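Local structure of CdnC (Chryseobacterium gregarium DSM 19109, 7MGV) at residues I89-Y94 / I131-G137; P163-T168 / M224-I230; K234-I238 / W273-L278. The protein is an ATP-grasp ligase that installs omega-ester macrocycles, single and bicyclic, in a ribosomally made precursor peptide, working with bound leader and core segments. All blocks are in the same frame, centred on the assembly; numbering follows the deposited sequence.

How the contacts relate
The three contacts follow one another along the chain, each closing before the next opens, and each belongs to a different sheet. Contact 1 lies in the parallel sheet of the MvdD-type pre-ATP-grasp region, with its centre about 36 Å from that of contact 2 and on the opposite side of the chain's centre. Contact 2 pairs strands 165-168 and 224-228 of one antiparallel sheet; contact 3 joins strand 234-241 of a second, by side chains, to segment 273-278, which holds edge strand 274-276, with strand 244-251 between. Centres of contacts 2 and 3 are about 23 Å apart, yet both touch ADP, at adenine and ribose respectively, consistent with nucleotide binding between two sheets in ATP-grasp enzymes.

Contact 1. Residues I89-Y94 / I131-G137; sequences ISTVWY and IDAYSLG
Trp93 and Leu136 lie side by side and point the same way, with Leu136 CD2 over one face of the indole. This methyl sits 4.1 Å from the centroid of the five-membered Trp93 ring and 28° off its normal, a CH-pi contact. The edge of the same ring is used as well, since Leu136 O lies in its plane, 3.2 Å from Trp93 CD1. CG anti to the backbone N (chi1 180°) is the setting in which Trp93 CD1 comes up against Leu136; NE1 is hydrogen-bonded to a glycerol, probably from the crystallisation liquor. Thr91 meets Tyr134 on the same sheet face, its CG2 3.6 Å from Tyr134 CD2 near the plane of the phenol ring. The phenol OH goes on to Asp296, and helix 332-341 packs on this side through Leu340 and Leu341. These pairs belong to two neighbouring parallel strands, 91-94 and 134-136, the latter an edge strand of the sheet within this chain, whose short axes diverge by 18°; the connection carries helices 104-107 and 110-130, a beta-alpha-beta crossover. Three backbone bonds zip the strands: Val92 N to Tyr134 O, Leu136 N to Val92 O (2.9 Å) and Tyr94 N to Leu136 O, the last more bent. On the other face Val92 CG1 rests 3.6 Å from Ser135 CB, while Ile131 CG2 and CD1 touch both Val92 and Ile89, the two isoleucines crossing at about a right angle. At the far end, Ala133 CB abuts Ser90 O.

Contact 2. Residues P163-T168 / M224-I230; sequences PATCVT and MQFQKKI. With ADP (adenosine-5'-diphosphate), chain F.
The adenine end of the ADP pocket is built on an antiparallel strand pair, 165-168 with 224-228, and on the residues that follow the second strand. Backbone bonds fix the register, two at the hydrogen-bonded pair Cys166 with Phe226 and two at Thr168 with Met224; Lys228 N adds another to Ala164 O. The end of the strand and the residues after it meet the base at its N6 and N1. ADP N6 donates to Lys228 O and to Gln227 OE1, each at 2.9 Å, and Ile230 N donates to ADP N1 at 2.7 Å, with 166° at the hydrogen. Pro163 CG lies 3.6 Å from ADP N6, and Pro163 CB meets Ile230 CD1. Gln227, extended beyond CG, runs alongside Thr165 in the same direction, and its amide is held at both ends: NE2 gives a weak bond to Thr165 OG1 (3.3 Å), while OE1 also accepts from Lys187 NZ. The threonine hydroxyl in turn donates to Pro163 O at 2.8 Å, and this second-shell link probably helps set the amide's rotation. A leucine in place of Gln227 would probably leave ADP N6 and Lys187 NZ each without one acceptor and Thr165 OG1 without its amide donor. On the other face, Cys166 O lies at the edge of the Phe226 ring, in its plane, 3.6 Å from CD1. Helix 171-181 packs on the sheet face that carries Cys166 and Phe226, and helix 148-158 against Gln225 and Gln227; strand 184-187 flanks 224-228, and beyond 165-168 a strand of the second subunit continues the sheet.

Contact 3. Residues K234-I238 / W273-L278; sequences KELRI and WIPTEL. With ADP (adenosine-5'-diphosphate), chain F.
Arg237 starts with CG anti to its carbonyl carbon (chi1 -55°) and then bends at chi2 and chi3, which folds the chain over the indole of Trp273. Its CG lies over one face, 3.6 Å from the centroid of the six-membered ring and 22° off the normal, a CH-pi contact. Farther along, Trp273 CZ2 lies 3.9 Å above the centre of the guanidinium plane, but the two planes are 40° apart, too inclined for a parallel stack. At the ring's edge, Trp273 CZ3 is 3.2 Å from Glu235 O; separately, CH2 touches Glu235 CG. The contact spans an antiparallel sheet, strand 244-251 lying between 234-241 and 274-276, and Trp273 also meets Trp323. Toward the end of the segment, Ile238 CD1 and Leu278 CD2 meet tip to tip at 3.7 Å. Glu235, extended beyond CG, carries its carboxylate past the indole to the nucleotide, where OE2 accepts from ADP O2' at 3.2 Å and, weakly, from ADP O3'. Arg237 NH2 forms a salt bridge with the same OE2 at 3.3 Å, the bond being weak, and its NE pairs with Asp301. The tryptophan thus flanks an arginine paired with two acids, one of them bonded to the ribose hydroxyls, and this charge pairing probably helps orient the carboxylate toward the sugar.

Contact 1. Residues I89-Y94 / I131-G137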
loop_
_atom_site.group_PDB
_atom_site.type_symbol
_atom_site.label_atom_id
_atom_site.label_comp_id
_atom_site.label_asym_id
_atom_site.label_seq_id
_atom_site.Cartn_x
_atom_site.Cartn_y
_atom_site.Cartn_z
ATOM N N ILE A 89 -11.772 20.759 3.187
ATOM C CA ILE A 89 -12.271 20.289 1.902
ATOM C C ILE A 89 -13.485 19.395 2.122
ATOM O O ILE A 89 -13.594 18.689 3.134
ATOM C CB ILE A 89 -11.174 19.547 1.117
ATOM C CG1 ILE A 89 -10.593 18.404 1.953
ATOM C CG2 ILE A 89 -10.083 20.511 0.673
ATOM C CD1 ILE A 89 -9.758 17.427 1.154
ATOM N N SER A 90 -14.415 19.425 1.166
ATOM C CA SER A 90 -15.603 18.586 1.276
ATOM C C SER A 90 -15.306 17.149 0.868
ATOM O O SER A 90 -15.709 16.210 1.563
ATOM C CB SER A 90 -16.739 19.165 0.431
ATOM O OG SER A 90 -16.373 19.249 -0.935
ATOM N N THR A 91 -14.617 16.957 -0.256
ATOM C CA THR A 91 -14.147 15.646 -0.681
ATOM C C THR A 91 -12.765 15.789 -1.299
ATOM O O THR A 91 -12.288 16.895 -1.566
ATOM C CB THR A 91 -15.084 14.978 -1.699
ATOM O OG1 THR A 91 -15.020 15.683 -2.944
ATOM C CG2 THR A 91 -16.517 14.946 -1.199
ATOM N N VAL A 92 -12.123 14.647 -1.527
ATOM C CA VAL A 92 -10.867 14.575 -2.261
ATOM C C VAL A 92 -11.018 13.523 -3.350
ATOM O O VAL A 92 -11.679 12.498 -3.149
ATOM C CB VAL A 92 -9.673 14.253 -1.334
ATOM C CG1 VAL A 92 -9.844 12.890 -0.677
ATOM C CG2 VAL A 92 -8.360 14.322 -2.102
ATOM N N TRP A 93 -10.435 13.791 -4.515
ATOM C CA TRP A 93 -10.373 12.824 -5.608
ATOM C C TRP A 93 -8.899 12.580 -5.909
ATOM O O TRP A 93 -8.243 13.408 -6.549
ATOM C CB TRP A 93 -11.121 13.315 -6.843
ATOM C CG TRP A 93 -11.067 12.340 -7.984
ATOM C CD1 TRP A 93 -10.866 10.992 -7.900
ATOM C CD2 TRP A 93 -11.211 12.637 -9.378
ATOM N NE1 TRP A 93 -10.876 10.432 -9.153
ATOM C CE2 TRP A 93 -11.087 11.420 -10.078
ATOM C CE3 TRP A 93 -11.432 13.812 -10.103
ATOM C CZ2 TRP A 93 -11.178 11.344 -11.467
ATOM C CZ3 TRP A 93 -11.522 13.735 -11.481
ATOM C CH2 TRP A 93 -11.395 12.509 -12.149
ATOM N N TYR A 94 -8.382 11.449 -5.445
ATOM C CA TYR A 94 -6.982 11.087 -5.639
ATOM C C TYR A 94 -6.894 10.157 -6.844
ATOM O O TYR A 94 -7.165 8.958 -6.741
ATOM C CB TYR A 94 -6.411 10.439 -4.381
ATOM C CG TYR A 94 -5.030 9.843 -4.556
ATOM C CD1 TYR A 94 -4.062 10.483 -5.320
ATOM C CD2 TYR A 94 -4.693 8.640 -3.949
ATOM C CE1 TYR A 94 -2.803 9.939 -5.481
ATOM C CE2 TYR A 94 -3.437 8.089 -4.104
ATOM C CZ TYR A 94 -2.495 8.741 -4.869
ATOM O OH TYR A 94 -1.243 8.195 -5.024
ATOM N N ILE A 131 -6.770 12.500 5.190
ATOM C CA ILE A 131 -8.005 13.201 4.861
ATOM C C ILE A 131 -9.190 12.366 5.323
ATOM O O ILE A 131 -9.372 11.223 4.885
ATOM C CB ILE A 131 -8.076 13.494 3.359
ATOM C CG1 ILE A 131 -6.968 14.468 2.951
ATOM C CG2 ILE A 131 -9.441 14.050 2.987
ATOM C CD1 ILE A 131 -6.918 14.744 1.462
ATOM N N ASP A 132 -10.002 12.928 6.220
ATOM C CA ASP A 132 -11.173 12.231 6.733
ATOM C C ASP A 132 -12.454 12.589 5.992
ATOM O O ASP A 132 -13.480 11.937 6.212
ATOM C CB ASP A 132 -11.351 12.507 8.233
ATOM C CG ASP A 132 -11.501 13.982 8.550
ATOM O OD1 ASP A 132 -11.367 14.816 7.630
ATOM O OD2 ASP A 132 -11.754 14.305 9.730
ATOM N N ALA A 133 -12.423 13.599 5.128
ATOM C CA ALA A 133 -13.546 13.843 4.240
ATOM C C ALA A 133 -13.669 12.702 3.234
ATOM O O ALA A 133 -12.745 11.904 3.049
ATOM C CB ALA A 133 -13.380 15.179 3.516
ATOM N N TYR A 134 -14.835 12.622 2.592
ATOM C CA TYR A 134 -15.080 11.574 1.607
ATOM C C TYR A 134 -13.975 11.556 0.558
ATOM O O TYR A 134 -13.539 12.604 0.075
ATOM C CB TYR A 134 -16.440 11.777 0.937
ATOM C CG TYR A 134 -16.653 10.878 -0.258
ATOM C CD1 TYR A 134 -17.067 9.561 -0.097
ATOM C CD2 TYR A 134 -16.428 11.340 -1.549
ATOM C CE1 TYR A 134 -17.256 8.733 -1.187
ATOM C CE2 TYR A 134 -16.613 10.521 -2.643
ATOM C CZ TYR A 134 -17.026 9.221 -2.457
ATOM O OH TYR A 134 -17.210 8.411 -3.550
ATOM N N SER A 135 -13.517 10.355 0.211
ATOM C CA SER A 135 -12.371 10.185 -0.670
ATOM C C SER A 135 -12.736 9.270 -1.826
ATOM O O SER A 135 -13.303 8.193 -1.617
ATOM C CB SER A 135 -11.171 9.614 0.093
ATOM O OG SER A 135 -11.375 8.249 0.413
ATOM N N LEU A 136 -12.417 9.705 -3.044
ATOM C CA LEU A 136 -12.486 8.847 -4.225
ATOM C C LEU A 136 -11.053 8.457 -4.575
ATOM O O LEU A 136 -10.390 9.073 -5.410
ATOM C CB LEU A 136 -13.192 9.553 -5.378
ATOM C CG LEU A 136 -13.509 8.680 -6.593
ATOM C CD1 LEU A 136 -14.244 7.412 -6.182
ATOM C CD2 LEU A 136 -14.314 9.463 -7.616
ATOM N N GLY A 137 -10.574 7.414 -3.904
ATOM C CA GLY A 137 -9.198 6.987 -4.057
ATOM C C GLY A 137 -8.348 7.339 -2.855
ATOM O O GLY A 137 -8.411 8.464 -2.350
#

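Contact 2. Residues P163-T168 / M224-I230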
loop_
_atom_site.group_PDB
_atom_site.type_symbol
_atom_site.label_atom_id
_atom_site.label_comp_id
_atom_site.label_asym_id
_atom_site.label_seq_id
_atom_site.Cartn_x
_atom_site.Cartn_y
_atom_site.Cartn_z
ATOM N N PRO A 163 -11.549 -17.052 -15.400
ATOM C CA PRO A 163 -10.811 -18.111 -16.090
ATOM C C PRO A 163 -10.033 -18.962 -15.103
ATOM O O PRO A 163 -9.694 -18.525 -14.000
ATOM C CB PRO A 163 -9.863 -17.346 -17.023
ATOM C CG PRO A 163 -10.345 -15.931 -17.024
ATOM C CD PRO A 163 -11.011 -15.717 -15.709
ATOM N N ALA A 164 -9.769 -20.203 -15.502
ATOM C CA ALA A 164 -8.807 -21.012 -14.770
ATOM C C ALA A 164 -7.492 -20.251 -14.670
ATOM O O ALA A 164 -7.027 -19.661 -15.646
ATOM C CB ALA A 164 -8.600 -22.361 -15.462
ATOM N N THR A 165 -6.903 -20.248 -13.476
ATOM C CA THR A 165 -5.768 -19.381 -13.199
ATOM C C THR A 165 -4.735 -20.130 -12.370
ATOM O O THR A 165 -5.083 -20.935 -11.501
ATOM C CB THR A 165 -6.212 -18.106 -12.468
ATOM O OG1 THR A 165 -7.267 -17.478 -13.204
ATOM C CG2 THR A 165 -5.057 -17.123 -12.335
ATOM N N CYS A 166 -3.459 -19.862 -12.651
ATOM C CA CYS A 166 -2.345 -20.414 -11.884
ATOM C C CYS A 166 -1.270 -19.339 -11.793
ATOM O O CYS A 166 -0.583 -19.064 -12.779
ATOM C CB CYS A 166 -1.793 -21.691 -12.528
ATOM S SG CYS A 166 -0.386 -22.424 -11.643
ATOM N N VAL A 167 -1.141 -18.711 -10.629
ATOM C CA VAL A 167 -0.052 -17.775 -10.372
ATOM C C VAL A 167 1.071 -18.551 -9.702
ATOM O O VAL A 167 0.895 -19.079 -8.598
ATOM C CB VAL A 167 -0.517 -16.605 -9.494
ATOM C CG1 VAL A 167 0.594 -15.580 -9.348
ATOM C CG2 VAL A 167 -1.771 -15.962 -10.076
ATOM N N THR A 168 2.225 -18.635 -10.361
ATOM C CA THR A 168 3.219 -19.565 -9.840
ATOM C C THR A 168 4.628 -19.182 -10.264
ATOM O O THR A 168 4.841 -18.452 -11.238
ATOM C CB THR A 168 2.915 -21.002 -10.281
ATOM O OG1 THR A 168 3.749 -21.909 -9.553
ATOM C CG2 THR A 168 3.166 -21.176 -11.775
ATOM N N MET A 224 4.804 -15.969 -12.757
ATOM C CA MET A 224 3.963 -15.531 -13.861
ATOM C C MET A 224 2.540 -15.994 -13.578
ATOM O O MET A 224 2.317 -16.933 -12.803
ATOM C CB MET A 224 4.473 -16.077 -15.203
ATOM C CG MET A 224 3.753 -15.530 -16.427
ATOM S SD MET A 224 4.442 -13.971 -17.009
ATOM C CE MET A 224 5.122 -14.484 -18.578
ATOM N N GLN A 225 1.571 -15.317 -14.206
ATOM C CA GLN A 225 0.155 -15.613 -14.044
ATOM C C GLN A 225 -0.336 -16.285 -15.321
ATOM O O GLN A 225 -0.435 -15.640 -16.369
ATOM C CB GLN A 225 -0.617 -14.329 -13.754
ATOM C CG GLN A 225 -2.103 -14.499 -13.523
ATOM C CD GLN A 225 -2.768 -13.198 -13.114
ATOM O OE1 GLN A 225 -2.109 -12.165 -12.988
ATOM N NE2 GLN A 225 -4.078 -13.240 -12.907
ATOM N N PHE A 226 -0.625 -17.579 -15.240
ATOM C CA PHE A 226 -1.157 -18.342 -16.358
ATOM C C PHE A 226 -2.673 -18.415 -16.258
ATOM O O PHE A 226 -3.238 -18.494 -15.166
ATOM C CB PHE A 226 -0.568 -19.754 -16.383
ATOM C CG PHE A 226 0.919 -19.784 -16.569
ATOM C CD1 PHE A 226 1.768 -19.663 -15.480
ATOM C CD2 PHE A 226 1.470 -19.932 -17.830
ATOM C CE1 PHE A 226 3.138 -19.689 -15.648
ATOM C CE2 PHE A 226 2.841 -19.959 -18.003
ATOM C CZ PHE A 226 3.674 -19.838 -16.910
ATOM N N GLN A 227 -3.332 -18.390 -17.413
ATOM C CA GLN A 227 -4.786 -18.402 -17.438
ATOM C C GLN A 227 -5.272 -19.158 -18.662
ATOM O O GLN A 227 -4.668 -19.073 -19.733
ATOM C CB GLN A 227 -5.358 -16.981 -17.450
ATOM C CG GLN A 227 -5.882 -16.514 -16.108
ATOM C CD GLN A 227 -6.559 -15.163 -16.194
ATOM O OE1 GLN A 227 -6.558 -14.522 -17.246
ATOM N NE2 GLN A 227 -7.140 -14.722 -15.087
ATOM N N LYS A 228 -6.364 -19.897 -18.495
ATOM C CA LYS A 228 -7.040 -20.484 -19.643
ATOM C C LYS A 228 -7.453 -19.381 -20.606
ATOM O O LYS A 228 -8.016 -18.361 -20.195
ATOM C CB LYS A 228 -8.261 -21.284 -19.191
ATOM C CG LYS A 228 -9.139 -21.777 -20.332
ATOM C CD LYS A 228 -9.054 -23.289 -20.487
ATOM C CE LYS A 228 -9.797 -23.761 -21.727
ATOM N NZ LYS A 228 -9.145 -23.275 -22.974
ATOM N N LYS A 229 -7.154 -19.571 -21.887
ATOM C CA LYS A 229 -7.489 -18.568 -22.888
ATOM C C LYS A 229 -8.985 -18.606 -23.164
ATOM O O LYS A 229 -9.516 -19.628 -23.614
ATOM C CB LYS A 229 -6.705 -18.790 -24.179
ATOM C CG LYS A 229 -6.926 -17.682 -25.203
ATOM C CD LYS A 229 -6.192 -17.945 -26.505
ATOM C CE LYS A 229 -7.144 -18.433 -27.583
ATOM N NZ LYS A 229 -7.333 -17.412 -28.649
ATOM N N ILE A 230 -9.661 -17.497 -22.891
ATOM C CA ILE A 230 -11.073 -17.344 -23.216
ATOM C C ILE A 230 -11.172 -16.827 -24.645
ATOM O O ILE A 230 -10.638 -15.759 -24.964
ATOM C CB ILE A 230 -11.772 -16.391 -22.235
ATOM C CG1 ILE A 230 -11.374 -16.715 -20.794
ATOM C CG2 ILE A 230 -13.281 -16.466 -22.401
ATOM C CD1 ILE A 230 -11.698 -18.134 -20.370
HETATM P PB ADP F . -3.261 -3.877 -23.471
HETATM O O1B ADP F . -4.080 -4.260 -22.261
HETATM O O2B ADP F . -2.215 -2.824 -23.199
HETATM O O3B ADP F . -4.072 -3.667 -24.728
HETATM P PA ADP F . -2.174 -6.291 -22.617
HETATM O O1A ADP F . -1.934 -5.589 -21.301
HETATM O O2A ADP F . -1.221 -7.350 -23.116
HETATM O O3A ADP F . -2.415 -5.209 -23.783
HETATM O "O5'" ADP F . -3.649 -6.921 -22.569
HETATM C "C5'" ADP F . -3.865 -8.268 -22.180
HETATM C "C4'" ADP F . -4.865 -8.856 -23.165
HETATM O "O4'" ADP F . -4.978 -10.262 -22.958
HETATM C "C3'" ADP F . -6.248 -8.244 -23.005
HETATM O "O3'" ADP F . -6.613 -7.556 -24.205
HETATM C "C2'" ADP F . -7.186 -9.410 -22.781
HETATM O "O2'" ADP F . -8.276 -9.350 -23.704
HETATM C "C1'" ADP F . -6.347 -10.653 -23.025
HETATM N N9 ADP F . -6.617 -11.661 -21.977
HETATM C C8 ADP F . -6.400 -11.508 -20.656
HETATM N N7 ADP F . -6.759 -12.623 -19.973
HETATM C C5 ADP F . -7.219 -13.514 -20.873
HETATM C C6 ADP F . -7.757 -14.891 -20.831
HETATM N N6 ADP F . -7.881 -15.557 -19.658
HETATM N N1 ADP F . -8.121 -15.456 -22.005
HETATM C C2 ADP F . -8.004 -14.806 -23.179
HETATM N N3 ADP F . -7.523 -13.556 -23.291
HETATM C C4 ADP F . -7.125 -12.872 -22.192
#

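Contact 3. Residues K234-I238 / W273-L278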
loop_
_atom_site.group_PDB
_atom_site.type_symbol
_atom_site.label_atom_id
_atom_site.label_comp_id
_atom_site.label_asym_id
_atom_site.label_seq_id
_atom_site.Cartn_x
_atom_site.Cartn_y
_atom_site.Cartn_z
ATOM N N LYS A 234 -17.011 -11.182 -27.375
ATOM C CA LYS A 234 -17.062 -9.759 -27.075
ATOM C C LYS A 234 -15.987 -9.421 -26.052
ATOM O O LYS A 234 -15.595 -10.261 -25.240
ATOM C CB LYS A 234 -18.430 -9.324 -26.526
ATOM C CG LYS A 234 -19.590 -9.444 -27.498
ATOM C CD LYS A 234 -20.756 -8.578 -27.036
ATOM C CE LYS A 234 -22.051 -8.949 -27.738
ATOM N NZ LYS A 234 -22.658 -10.174 -27.152
ATOM N N GLU A 235 -15.525 -8.175 -26.091
ATOM C CA GLU A 235 -14.669 -7.626 -25.050
ATOM C C GLU A 235 -15.386 -6.450 -24.404
ATOM O O GLU A 235 -15.971 -5.619 -25.103
ATOM C CB GLU A 235 -13.313 -7.186 -25.610
ATOM C CG GLU A 235 -12.303 -6.798 -24.541
ATOM C CD GLU A 235 -10.885 -6.743 -25.070
ATOM O OE1 GLU A 235 -10.709 -6.812 -26.305
ATOM O OE2 GLU A 235 -9.946 -6.632 -24.253
ATOM N N LEU A 236 -15.344 -6.378 -23.072
ATOM C CA LEU A 236 -16.141 -5.417 -22.321
ATOM C C LEU A 236 -15.263 -4.589 -21.398
ATOM O O LEU A 236 -14.419 -5.136 -20.679
ATOM C CB LEU A 236 -17.218 -6.121 -21.487
ATOM C CG LEU A 236 -18.275 -6.965 -22.197
ATOM C CD1 LEU A 236 -19.144 -7.676 -21.175
ATOM C CD2 LEU A 236 -19.124 -6.100 -23.103
ATOM N N ARG A 237 -15.487 -3.276 -21.409
ATOM C CA ARG A 237 -14.954 -2.355 -20.413
ATOM C C ARG A 237 -16.126 -1.722 -19.680
ATOM O O ARG A 237 -17.007 -1.128 -20.310
ATOM C CB ARG A 237 -14.091 -1.263 -21.051
ATOM C CG ARG A 237 -12.961 -1.770 -21.923
ATOM C CD ARG A 237 -11.671 -1.914 -21.137
ATOM N NE ARG A 237 -10.853 -3.018 -21.632
ATOM C CZ ARG A 237 -9.669 -2.869 -22.219
ATOM N NH1 ARG A 237 -9.155 -1.658 -22.386
ATOM N NH2 ARG A 237 -8.997 -3.933 -22.638
ATOM N N ILE A 238 -16.139 -1.837 -18.356
ATOM C CA ILE A 238 -17.234 -1.323 -17.542
ATOM C C ILE A 238 -16.662 -0.296 -16.577
ATOM O O ILE A 238 -15.876 -0.638 -15.686
ATOM C CB ILE A 238 -17.966 -2.441 -16.790
ATOM C CG1 ILE A 238 -18.456 -3.507 -17.771
ATOM C CG2 ILE A 238 -19.128 -1.871 -16.001
ATOM C CD1 ILE A 238 -18.836 -4.816 -17.117
ATOM N N TRP A 273 -14.814 1.010 -29.492
ATOM C CA TRP A 273 -15.763 0.575 -28.480
ATOM C C TRP A 273 -17.112 1.236 -28.716
ATOM O O TRP A 273 -17.193 2.431 -29.015
ATOM C CB TRP A 273 -15.248 0.918 -27.084
ATOM C CG TRP A 273 -13.937 0.280 -26.774
ATOM C CD1 TRP A 273 -12.697 0.773 -27.060
ATOM C CD2 TRP A 273 -13.730 -0.978 -26.125
ATOM N NE1 TRP A 273 -11.730 -0.102 -26.627
ATOM C CE2 TRP A 273 -12.338 -1.184 -26.048
ATOM C CE3 TRP A 273 -14.586 -1.950 -25.600
ATOM C CZ2 TRP A 273 -11.784 -2.321 -25.469
ATOM C CZ3 TRP A 273 -14.034 -3.080 -25.026
ATOM C CH2 TRP A 273 -12.646 -3.257 -24.967
ATOM N N ILE A 274 -18.177 0.454 -28.591
ATOM C CA ILE A 274 -19.522 1.012 -28.703
ATOM C C ILE A 274 -20.226 0.840 -27.363
ATOM O O ILE A 274 -20.047 -0.189 -26.697
ATOM C CB ILE A 274 -20.312 0.363 -29.852
ATOM C CG1 ILE A 274 -20.563 -1.122 -29.580
ATOM C CG2 ILE A 274 -19.578 0.548 -31.174
ATOM C CD1 ILE A 274 -21.682 -1.715 -30.413
ATOM N N PRO A 275 -20.996 1.829 -26.911
ATOM C CA PRO A 275 -21.767 1.650 -25.677
ATOM C C PRO A 275 -22.740 0.489 -25.807
ATOM O O PRO A 275 -23.303 0.236 -26.875
ATOM C CB PRO A 275 -22.501 2.985 -25.517
ATOM C CG PRO A 275 -21.667 3.965 -26.278
ATOM C CD PRO A 275 -21.098 3.200 -27.437
ATOM N N THR A 276 -22.927 -0.222 -24.702
ATOM C CA THR A 276 -23.779 -1.399 -24.671
ATOM C C THR A 276 -24.441 -1.471 -23.302
ATOM O O THR A 276 -24.160 -0.665 -22.410
ATOM C CB THR A 276 -22.977 -2.668 -24.981
ATOM O OG1 THR A 276 -23.873 -3.762 -25.218
ATOM C CG2 THR A 276 -22.053 -3.014 -23.820
ATOM N N GLU A 277 -25.331 -2.446 -23.138
ATOM C CA GLU A 277 -26.058 -2.639 -21.893
ATOM C C GLU A 277 -25.819 -4.054 -21.389
ATOM O O GLU A 277 -25.899 -5.016 -22.161
ATOM C CB GLU A 277 -27.553 -2.373 -22.088
ATOM C CG GLU A 277 -27.856 -0.935 -22.474
ATOM C CD GLU A 277 -29.264 -0.753 -22.998
ATOM O OE1 GLU A 277 -30.100 -1.654 -22.774
ATOM O OE2 GLU A 277 -29.533 0.286 -23.638
ATOM N N LEU A 278 -25.522 -4.174 -20.101
ATOM C CA LEU A 278 -25.201 -5.449 -19.484
ATOM C C LEU A 278 -26.468 -6.189 -19.075
ATOM O O LEU A 278 -27.491 -5.566 -18.774
ATOM C CB LEU A 278 -24.329 -5.241 -18.249
ATOM C CG LEU A 278 -23.024 -4.463 -18.407
ATOM C CD1 LEU A 278 -22.539 -3.974 -17.056
ATOM C CD2 LEU A 278 -21.965 -5.320 -19.079
HETATM P PB ADP F . -3.261 -3.877 -23.471
HETATM O O1B ADP F . -4.080 -4.260 -22.261
HETATM O O2B ADP F . -2.215 -2.824 -23.199
HETATM O O3B ADP F . -4.072 -3.667 -24.728
HETATM P PA ADP F . -2.174 -6.291 -22.617
HETATM O O1A ADP F . -1.934 -5.589 -21.301
HETATM O O2A ADP F . -1.221 -7.350 -23.116
HETATM O O3A ADP F . -2.415 -5.209 -23.783
HETATM O "O5'" ADP F . -3.649 -6.921 -22.569
HETATM C "C5'" ADP F . -3.865 -8.268 -22.180
HETATM C "C4'" ADP F . -4.865 -8.856 -23.165
HETATM O "O4'" ADP F . -4.978 -10.262 -22.958
HETATM C "C3'" ADP F . -6.248 -8.244 -23.005
HETATM O "O3'" ADP F . -6.613 -7.556 -24.205
HETATM C "C2'" ADP F . -7.186 -9.410 -22.781
HETATM O "O2'" ADP F . -8.276 -9.350 -23.704
HETATM C "C1'" ADP F . -6.347 -10.653 -23.025
HETATM N N9 ADP F . -6.617 -11.661 -21.977
HETATM C C8 ADP F . -6.400 -11.508 -20.656
HETATM N N7 ADP F . -6.759 -12.623 -19.973
HETATM C C5 ADP F . -7.219 -13.514 -20.873
HETATM C C6 ADP F . -7.757 -14.891 -20.831
HETATM N N6 ADP F . -7.881 -15.557 -19.658
HETATM N N1 ADP F . -8.121 -15.456 -22.005
HETATM C C2 ADP F . -8.004 -14.806 -23.179
HETATM N N3 ADP F . -7.523 -13.556 -23.291
HETATM C C4 ADP F . -7.125 -12.872 -22.192
#